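PHB depolymerase (Penicillium funiculosum, PDB 2D81) catalyses the hydrolysis of ester bonds in polyhydroxybutyrate, degrading this microbial storage polyester with a catalytic domain of the alpha/beta hydrolase fold. Local coordinates at residues 6-11 / 311-316; 187-192 / 208-213; 221-226 / 255-260. All coordinates share one frame; numbering follows the deposited sequence.

Interaction 1 (6-11 / 311-316)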
loop_
_atom_site.group_PDB
_atom_site.type_symbol
_atom_site.label_atom_id
_atom_site.label_comp_id
_atom_site.label_asym_id
_atom_site.label_seq_id
_atom_site.Cartn_x
_atom_site.Cartn_y
_atom_site.Cartn_z
ATOM N N PHE A 6 -8.024 -0.657 19.018
ATOM C CA PHE A 6 -7.639 0.675 19.463
ATOM C C PHE A 6 -8.769 1.677 19.257
ATOM O O PHE A 6 -9.750 1.389 18.571
ATOM C CB PHE A 6 -6.390 1.147 18.714
ATOM C CG PHE A 6 -5.143 0.401 19.085
ATOM C CD1 PHE A 6 -4.787 -0.766 18.418
ATOM C CD2 PHE A 6 -4.332 0.858 20.116
ATOM C CE1 PHE A 6 -3.637 -1.468 18.776
ATOM C CE2 PHE A 6 -3.181 0.164 20.482
ATOM C CZ PHE A 6 -2.833 -1.000 19.810
ATOM N N ASN A 7 -8.631 2.855 19.859
ATOM C CA ASN A 7 -9.625 3.899 19.681
ATOM C C ASN A 7 -9.323 4.630 18.384
ATOM O O ASN A 7 -8.753 5.725 18.381
ATOM C CB ASN A 7 -9.606 4.878 20.857
ATOM C CG ASN A 7 -10.745 5.878 20.794
ATOM O OD1 ASN A 7 -11.614 5.786 19.926
ATOM N ND2 ASN A 7 -10.752 6.832 21.718
ATOM N N VAL A 8 -9.699 3.999 17.279
ATOM C CA VAL A 8 -9.472 4.555 15.951
ATOM C C VAL A 8 -10.810 4.774 15.264
ATOM O O VAL A 8 -11.644 3.869 15.211
ATOM C CB VAL A 8 -8.618 3.600 15.092
ATOM C CG1 VAL A 8 -8.509 4.134 13.670
ATOM C CG2 VAL A 8 -7.232 3.446 15.708
ATOM N N ASN A 9 -11.018 5.976 14.740
ATOM C CA ASN A 9 -12.253 6.266 14.028
ATOM C C ASN A 9 -12.259 5.509 12.703
ATOM O O ASN A 9 -11.330 5.630 11.909
ATOM C CB ASN A 9 -12.386 7.764 13.758
ATOM C CG ASN A 9 -13.811 8.164 13.424
ATOM O OD1 ASN A 9 -14.496 7.473 12.672
ATOM N ND2 ASN A 9 -14.262 9.285 13.977
ATOM N N PRO A 10 -13.310 4.711 12.451
ATOM C CA PRO A 10 -13.403 3.944 11.204
ATOM C C PRO A 10 -13.413 4.835 9.962
ATOM O O PRO A 10 -13.156 4.366 8.854
ATOM C CB PRO A 10 -14.713 3.174 11.368
ATOM C CG PRO A 10 -14.816 2.996 12.856
ATOM C CD PRO A 10 -14.408 4.355 13.367
ATOM N N ASN A 11 -13.710 6.119 10.147
ATOM C CA ASN A 11 -13.784 7.042 9.018
ATOM C C ASN A 11 -12.443 7.719 8.740
ATOM O O ASN A 11 -12.382 8.697 7.995
ATOM C CB ASN A 11 -14.843 8.123 9.267
ATOM C CG ASN A 11 -14.478 9.050 10.413
ATOM O OD1 ASN A 11 -13.302 9.340 10.645
ATOM N ND2 ASN A 11 -15.488 9.536 11.128
ATOM N N LYS A 311 -10.373 -3.972 10.525
ATOM C CA LYS A 311 -11.642 -4.026 11.245
ATOM C C LYS A 311 -11.404 -4.229 12.738
ATOM O O LYS A 311 -12.109 -3.657 13.572
ATOM C CB LYS A 311 -12.506 -5.171 10.712
ATOM C CG LYS A 311 -12.866 -5.079 9.236
ATOM C CD LYS A 311 -14.069 -4.189 8.987
ATOM C CE LYS A 311 -14.507 -4.279 7.531
ATOM N NZ LYS A 311 -15.762 -3.529 7.257
ATOM N N GLN A 312 -10.411 -5.049 13.069
ATOM C CA GLN A 312 -10.079 -5.319 14.465
ATOM C C GLN A 312 -9.556 -4.059 15.146
ATOM O O GLN A 312 -9.990 -3.708 16.244
ATOM C CB GLN A 312 -9.036 -6.436 14.548
ATOM C CG GLN A 312 -8.451 -6.682 15.943
ATOM C CD GLN A 312 -9.504 -6.979 16.997
ATOM O OE1 GLN A 312 -10.645 -7.319 16.681
ATOM N NE2 GLN A 312 -9.119 -6.862 18.264
ATOM N N ILE A 313 -8.630 -3.372 14.486
ATOM C CA ILE A 313 -8.034 -2.172 15.058
ATOM C C ILE A 313 -9.065 -1.073 15.313
ATOM O O ILE A 313 -9.012 -0.401 16.340
ATOM C CB ILE A 313 -6.918 -1.624 14.145
ATOM C CG1 ILE A 313 -5.732 -2.596 14.152
ATOM C CG2 ILE A 313 -6.487 -0.235 14.609
ATOM C CD1 ILE A 313 -4.673 -2.304 13.109
ATOM N N VAL A 314 -10.003 -0.886 14.390
ATOM C CA VAL A 314 -10.970 0.199 14.541
ATOM C C VAL A 314 -12.143 -0.193 15.433
ATOM O O VAL A 314 -12.983 0.645 15.764
ATOM C CB VAL A 314 -11.525 0.668 13.173
ATOM C CG1 VAL A 314 -10.379 1.060 12.259
ATOM C CG2 VAL A 314 -12.371 -0.428 12.545
ATOM N N SER A 315 -12.197 -1.462 15.826
ATOM C CA SER A 315 -13.313 -1.957 16.632
ATOM C C SER A 315 -13.279 -1.388 18.047
ATOM O O SER A 315 -14.218 -1.576 18.823
ATOM C CB SER A 315 -13.288 -3.486 16.702
ATOM O OG SER A 315 -12.231 -3.946 17.527
ATOM N N GLY A 316 -12.196 -0.692 18.381
ATOM C CA GLY A 316 -12.091 -0.091 19.696
ATOM C C GLY A 316 -12.525 1.363 19.734
ATOM O O GLY A 316 -12.384 2.027 20.761
#

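Interaction 2 (187-192 / 208-213)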
loop_
_atom_site.group_PDB
_atom_site.type_symbol
_atom_site.label_atom_id
_atom_site.label_comp_id
_atom_site.label_asym_id
_atom_site.label_seq_id
_atom_site.Cartn_x
_atom_site.Cartn_y
_atom_site.Cartn_z
ATOM N N SER A 187 5.819 2.459 20.169
ATOM C CA SER A 187 6.438 1.153 19.997
ATOM C C SER A 187 5.956 0.495 18.712
ATOM O O SER A 187 4.856 0.774 18.233
ATOM C CB SER A 187 6.092 0.253 21.187
ATOM O OG SER A 187 6.506 0.841 22.408
ATOM N N VAL A 188 6.791 -0.375 18.156
ATOM C CA VAL A 188 6.356 -1.283 17.104
ATOM C C VAL A 188 5.893 -2.585 17.742
ATOM O O VAL A 188 6.671 -3.275 18.404
ATOM C CB VAL A 188 7.502 -1.587 16.115
ATOM C CG1 VAL A 188 7.047 -2.624 15.096
ATOM C CG2 VAL A 188 7.937 -0.307 15.418
ATOM N N LEU A 189 4.621 -2.909 17.549
ATOM C CA LEU A 189 4.052 -4.130 18.100
ATOM C C LEU A 189 4.051 -5.208 17.021
ATOM O O LEU A 189 3.997 -4.904 15.828
ATOM C CB LEU A 189 2.619 -3.873 18.579
ATOM C CG LEU A 189 2.404 -2.764 19.616
ATOM C CD1 LEU A 189 0.916 -2.597 19.880
ATOM C CD2 LEU A 189 3.138 -3.108 20.903
ATOM N N SER A 190 4.122 -6.464 17.444
ATOM C CA SER A 190 3.955 -7.586 16.529
ATOM C C SER A 190 2.663 -8.318 16.865
ATOM O O SER A 190 2.232 -8.333 18.018
ATOM C CB SER A 190 5.141 -8.545 16.641
ATOM O OG SER A 190 5.226 -9.097 17.941
ATOM N N PHE A 191 2.043 -8.917 15.856
ATOM C CA PHE A 191 0.816 -9.676 16.069
ATOM C C PHE A 191 0.741 -10.841 15.091
ATOM O O PHE A 191 1.377 -10.819 14.036
ATOM C CB PHE A 191 -0.404 -8.761 15.906
ATOM C CG PHE A 191 -0.632 -8.292 14.495
ATOM C CD1 PHE A 191 -1.410 -9.041 13.617
ATOM C CD2 PHE A 191 -0.060 -7.110 14.041
ATOM C CE1 PHE A 191 -1.615 -8.618 12.303
ATOM C CE2 PHE A 191 -0.258 -6.679 12.728
ATOM C CZ PHE A 191 -1.037 -7.435 11.859
ATOM N N ALA A 192 -0.029 -11.864 15.447
ATOM C CA ALA A 192 -0.164 -13.034 14.586
ATOM C C ALA A 192 -1.095 -12.752 13.413
ATOM O O ALA A 192 -2.265 -12.414 13.606
ATOM C CB ALA A 192 -0.690 -14.216 15.394
ATOM N N LEU A 208 2.737 -3.243 13.684
ATOM C CA LEU A 208 2.101 -1.931 13.647
ATOM C C LEU A 208 2.836 -0.967 14.561
ATOM O O LEU A 208 3.269 -1.342 15.654
ATOM C CB LEU A 208 0.625 -2.016 14.070
ATOM C CG LEU A 208 0.279 -2.501 15.483
ATOM C CD1 LEU A 208 -1.119 -2.022 15.864
ATOM C CD2 LEU A 208 0.363 -4.015 15.545
ATOM N N TYR A 209 2.988 0.273 14.106
ATOM C CA TYR A 209 3.564 1.309 14.947
ATOM C C TYR A 209 2.466 2.059 15.679
ATOM O O TYR A 209 1.537 2.580 15.056
ATOM C CB TYR A 209 4.380 2.307 14.124
ATOM C CG TYR A 209 4.946 3.397 14.996
ATOM C CD1 TYR A 209 5.921 3.107 15.949
ATOM C CD2 TYR A 209 4.435 4.692 14.948
ATOM C CE1 TYR A 209 6.367 4.078 16.842
ATOM C CE2 TYR A 209 4.874 5.675 15.839
ATOM C CZ TYR A 209 5.839 5.354 16.784
ATOM O OH TYR A 209 6.265 6.303 17.682
ATOM N N VAL A 210 2.578 2.115 17.003
ATOM C CA VAL A 210 1.577 2.777 17.833
ATOM C C VAL A 210 2.204 3.910 18.637
ATOM O O VAL A 210 2.977 3.666 19.566
ATOM C CB VAL A 210 0.919 1.783 18.823
ATOM C CG1 VAL A 210 -0.103 2.507 19.692
ATOM C CG2 VAL A 210 0.246 0.647 18.059
ATOM N N PRO A 211 1.889 5.167 18.284
ATOM C CA PRO A 211 2.438 6.322 19.005
ATOM C C PRO A 211 1.981 6.268 20.459
ATOM O O PRO A 211 0.972 5.639 20.767
ATOM C CB PRO A 211 1.827 7.514 18.266
ATOM C CG PRO A 211 1.624 6.987 16.876
ATOM C CD PRO A 211 1.080 5.605 17.134
ATOM N N GLN A 212 2.715 6.929 21.349
ATOM C CA GLN A 212 2.335 6.952 22.758
ATOM C C GLN A 212 0.892 7.423 22.931
ATOM O O GLN A 212 0.149 6.888 23.756
ATOM C CB GLN A 212 3.275 7.868 23.546
ATOM C CG GLN A 212 2.926 7.985 25.024
ATOM C CD GLN A 212 2.907 6.638 25.725
ATOM O OE1 GLN A 212 3.910 5.925 25.748
ATOM N NE2 GLN A 212 1.762 6.285 26.301
ATOM N N SER A 213 0.494 8.417 22.143
ATOM C CA SER A 213 -0.825 9.023 22.291
ATOM C C SER A 213 -1.958 8.051 21.971
ATOM O O SER A 213 -3.074 8.220 22.459
ATOM C CB SER A 213 -0.945 10.257 21.393
ATOM O OG SER A 213 -0.785 9.903 20.031
#

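Interaction 3 (221-226 / 255-260)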
loop_
_atom_site.group_PDB
_atom_site.type_symbol
_atom_site.label_atom_id
_atom_site.label_comp_id
_atom_site.label_asym_id
_atom_site.label_seq_id
_atom_site.Cartn_x
_atom_site.Cartn_y
_atom_site.Cartn_z
ATOM N N CYS A 221 -7.559 8.056 17.403
ATOM C CA CYS A 221 -6.454 7.995 16.457
ATOM C C CYS A 221 -6.935 7.614 15.063
ATOM O O CYS A 221 -8.048 7.115 14.893
ATOM C CB CYS A 221 -5.404 6.997 16.964
ATOM S SG CYS A 221 -4.462 7.700 18.360
ATOM N N SER A 222 -6.099 7.880 14.065
ATOM C CA SER A 222 -6.354 7.430 12.703
ATOM C C SER A 222 -5.520 6.190 12.406
ATOM O O SER A 222 -4.709 5.771 13.230
ATOM C CB SER A 222 -6.006 8.535 11.704
ATOM O OG SER A 222 -4.657 8.949 11.849
ATOM N N LEU A 223 -5.715 5.616 11.223
ATOM C CA LEU A 223 -4.999 4.407 10.836
ATOM C C LEU A 223 -4.585 4.459 9.368
ATOM O O LEU A 223 -5.425 4.630 8.481
ATOM C CB LEU A 223 -5.879 3.177 11.070
ATOM C CG LEU A 223 -5.344 1.832 10.558
ATOM C CD1 LEU A 223 -4.089 1.432 11.320
ATOM C CD2 LEU A 223 -6.421 0.768 10.727
ATOM N N HIS A 224 -3.289 4.311 9.124
ATOM C CA HIS A 224 -2.774 4.161 7.768
ATOM C C HIS A 224 -2.119 2.791 7.639
ATOM O O HIS A 224 -1.299 2.402 8.474
ATOM C CB HIS A 224 -1.737 5.247 7.464
ATOM C CG HIS A 224 -1.258 5.248 6.045
ATOM N ND1 HIS A 224 -2.036 5.694 4.998
ATOM C CD2 HIS A 224 -0.086 4.844 5.497
ATOM C CE1 HIS A 224 -1.364 5.566 3.868
ATOM N NE2 HIS A 224 -0.178 5.053 4.143
ATOM N N VAL A 225 -2.491 2.066 6.591
ATOM C CA VAL A 225 -1.882 0.780 6.286
ATOM C C VAL A 225 -0.797 1.002 5.237
ATOM O O VAL A 225 -1.067 1.538 4.163
ATOM C CB VAL A 225 -2.936 -0.204 5.728
ATOM C CG1 VAL A 225 -2.302 -1.565 5.459
ATOM C CG2 VAL A 225 -4.088 -0.338 6.716
ATOM N N ALA A 226 0.430 0.604 5.558
ATOM C CA ALA A 226 1.554 0.777 4.639
ATOM C C ALA A 226 2.073 -0.578 4.160
ATOM O O ALA A 226 2.443 -1.433 4.967
ATOM C CB ALA A 226 2.674 1.557 5.325
ATOM N N ASN A 255 -1.341 11.353 16.140
ATOM C CA ASN A 255 -2.320 10.403 16.659
ATOM C C ASN A 255 -2.690 9.382 15.596
ATOM O O ASN A 255 -3.868 9.114 15.363
ATOM C CB ASN A 255 -3.584 11.133 17.116
ATOM C CG ASN A 255 -3.311 12.142 18.209
ATOM O OD1 ASN A 255 -2.663 11.831 19.207
ATOM N ND2 ASN A 255 -3.815 13.359 18.032
ATOM N N MET A 256 -1.676 8.822 14.949
ATOM C CA MET A 256 -1.893 7.911 13.832
ATOM C C MET A 256 -1.161 6.595 14.075
ATOM O O MET A 256 0.021 6.588 14.410
ATOM C CB MET A 256 -1.386 8.551 12.537
ATOM C CG MET A 256 -1.688 7.756 11.279
ATOM S SD MET A 256 -0.940 8.525 9.834
ATOM C CE MET A 256 -1.913 10.055 9.733
ATOM N N ILE A 257 -1.877 5.486 13.912
ATOM C CA ILE A 257 -1.267 4.163 13.927
ATOM C C ILE A 257 -0.914 3.770 12.491
ATOM O O ILE A 257 -1.686 4.021 11.566
ATOM C CB ILE A 257 -2.240 3.119 14.527
ATOM C CG1 ILE A 257 -2.502 3.447 16.002
ATOM C CG2 ILE A 257 -1.670 1.714 14.381
ATOM C CD1 ILE A 257 -3.530 2.534 16.665
ATOM N N ILE A 258 0.261 3.179 12.300
ATOM C CA ILE A 258 0.627 2.642 10.993
ATOM C C ILE A 258 0.639 1.121 11.078
ATOM O O ILE A 258 1.401 0.544 11.852
ATOM C CB ILE A 258 2.036 3.106 10.543
ATOM C CG1 ILE A 258 2.174 4.628 10.660
ATOM C CG2 ILE A 258 2.282 2.665 9.107
ATOM C CD1 ILE A 258 1.258 5.424 9.743
ATOM N N LEU A 259 -0.210 0.473 10.285
ATOM C CA LEU A 259 -0.243 -0.988 10.235
ATOM C C LEU A 259 0.639 -1.484 9.097
ATOM O O LEU A 259 0.527 -1.007 7.966
ATOM C CB LEU A 259 -1.679 -1.479 10.024
ATOM C CG LEU A 259 -1.885 -2.971 9.741
ATOM C CD1 LEU A 259 -1.454 -3.801 10.951
ATOM C CD2 LEU A 259 -3.355 -3.227 9.419
ATOM N N TYR A 260 1.521 -2.430 9.408
ATOM C CA TYR A 260 2.437 -2.990 8.413
ATOM C C TYR A 260 2.225 -4.490 8.212
ATOM O O TYR A 260 2.903 -5.303 8.843
ATOM C CB TYR A 260 3.904 -2.783 8.825
ATOM C CG TYR A 260 4.370 -1.349 8.940
ATOM C CD1 TYR A 260 4.330 -0.674 10.165
ATOM C CD2 TYR A 260 4.883 -0.676 7.833
ATOM C CE1 TYR A 260 4.799 0.638 10.279
ATOM C CE2 TYR A 260 5.352 0.635 7.936
ATOM C CZ TYR A 260 5.307 1.283 9.159
ATOM O OH TYR A 260 5.768 2.577 9.260
HETATM O O HOH W 1 -4.918 11.328 13.262
#

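Interaction 1 (6-11 / 311-316)
Val8 and Ile313 meet methyl to methyl, CG2 of each 3.9 Å apart, and this pair marks the tight, inward part of the contact. Val8 turns its other branch to a second residue of the helix: CG1, anti to the backbone N (chi1 174°), packs against CG1 of Val314. The two branches of one beta-branched residue thus reach successive residues at the helix end, a job for which valine's short, forked shape is well suited. Phe6 adds a polar link beside these apolar groups. Its N donates to Ile313 O (2.9 Å, N-H...O angle 160°), a carbonyl in the last part of the helix, and its ring comes obliquely past Ile313 CG2. Gly316 adds close backbone packing: its CA lies 3.0 Å from Phe6 O, and a CB there would come too close to that oxygen, which probably explains the glycine. Residues from the two ends of the chain are thereby brought together, the N-terminal segment lying across the end of helix 301-314. The meeting of the two ends is consistent with the circularly permuted alpha/beta hydrolase fold. Beneath the apolar cluster lies the central sheet, with Val8 and Ile313 both touching Leu223. Towards the surface the packing thins. Pro10 CG touches Val314 CB at 4.0 Å, the rigid ring serving where the chain turns its corner, and beyond it the two segments make no further side-chain contact. Ser315 turns back on its own helix, OG bonding to Gln312 O. Asn7 lends little more than its CA-H to Gly316 O; its ND2 is held instead by Gly217 O.

Interaction 2 (187-192 / 208-213)
Leu208 O is approached by two groups of the strand beside it: Leu189 N donates to it at 2.8 Å, and Val188 CA makes a weaker C-H...O contact with Leu208 O at 3.4 Å. The reverse bond, Leu208 N to Leu189 O, completes an antiparallel hydrogen-bonded pair, and Ser187 with Val210 forms the next. There Val210 N reaches Ser187 O almost straight (N-H...O angle 176°). Between them Val188 and Tyr209 form the non-hydrogen-bonded pair, with side chains on the other face of the sheet. Strands 187-192 and 205-210 are consecutive and antiparallel, and 187-192 is an edge strand of the central mixed sheet, which agrees with the serines it carries. Where Leu189, Leu208 and Val210 gather, the contact is wholly apolar: Leu189 and Val210 cross obliquely, CD1 against CG2, while Leu189 CB meets Leu208 CD2 at 3.8 Å. That same CD2 lies 3.5 Å from Phe191 CD2. CG of Leu208 stands between its backbone N and carbonyl carbon (chi1 62°), a setting that swings the methyl towards Phe191, where CD2 approaches the ring obliquely; the two side chains cross at about a right angle. On the opposite face, Val188 CG2 meets Tyr209 at the edge of its ring, near the ring plane, 4.0 Å from CD1. The ring continues past Ser187 O, and its hydroxyl bonds to Asp252 OD2 and to Gly186 N, just before the edge strand. A phenylalanine at Tyr209 would keep the ring but is likely to leave the Asp252 carboxylate and the Gly186 amide without their shared partner. The leucines and Val210 thus form the apolar patch that Phe6 meets, with Ser187 at its exposed margin; the other face pairs Val188 with a tyrosine apolar along its ring and polar at its end.

Interaction 3 (221-226 / 255-260)
The two strands run parallel, their axes 4.5 Å apart and 24° askew, and five backbone bonds join them: Ser222 N to Asn255 O, Ile257 N to Ser222 O, His224 N to Ile257 O, Leu259 N to His224 O and Ala226 N to Leu259 O. On one face Leu223 CD1 touches Ile257 CG2 at 3.9 Å and, further on, Leu259 CB. Val225 and Leu259 lie alongside each other, pointing the same way, with CG2 and CD2 4.0 Å apart. Branched aliphatic residues suit this face, which packs against helix 301-314. The other face is mixed. In Met256 CG is anti to the backbone N (chi1 -174°) and the chain bends only at its last torsion, bringing CG within 3.3 Å of Ser222 OG and SD up to His224 CB. Ile258 CD1 also reaches His224 CB, while Ala226 CB, small enough for the spot, meets both Ile258 CG2 and Tyr260 CE2. At the start, Asn255 takes a left-handed backbone conformation, which asparagine tolerates well. A water bonds to Ser222 OG (2.8 Å) and donates to Asn255 O, the carbonyl that Ser222 N also uses. Cys221 SG, 3.8 Å from Asn255 CB, is tied to Cys214 by a disulfide. The His224 nitrogens bond to Ser14 and Ser16. Helix 301-314, with Phe6 beside it on Ile257, covers the Leu223 and Val225 face, helices 164-173 and 247-251 cover the other, and the last of these belongs to the beta-alpha-beta crossover joining the two strands, which lie between strands 13-18 and 205-210 in the central sheet.

In the fold
Starting from the N terminus, residues 6-11 come first and meet 311-316 only at the far end of the chain, so interaction 1 closes a loop spanning nearly the whole chain. The other two contacts fall within it, one after the other: interaction 2 closes a short hairpin-like excursion, and then, after helix 212-215, interaction 3 opens with strand 221-227. Neither crosses the other. All three come together on the central sheet. Phe6 packs on Leu208, Val210 and Ile257, while Asn7 O and Asn9 N probably bond to Cys221. Tyr209 N probably bonds to Ile258 O, joining strands 205-210 and 256-260. The chain ends are thus fastened to the half of the sheet that runs out to edge strand 187-192.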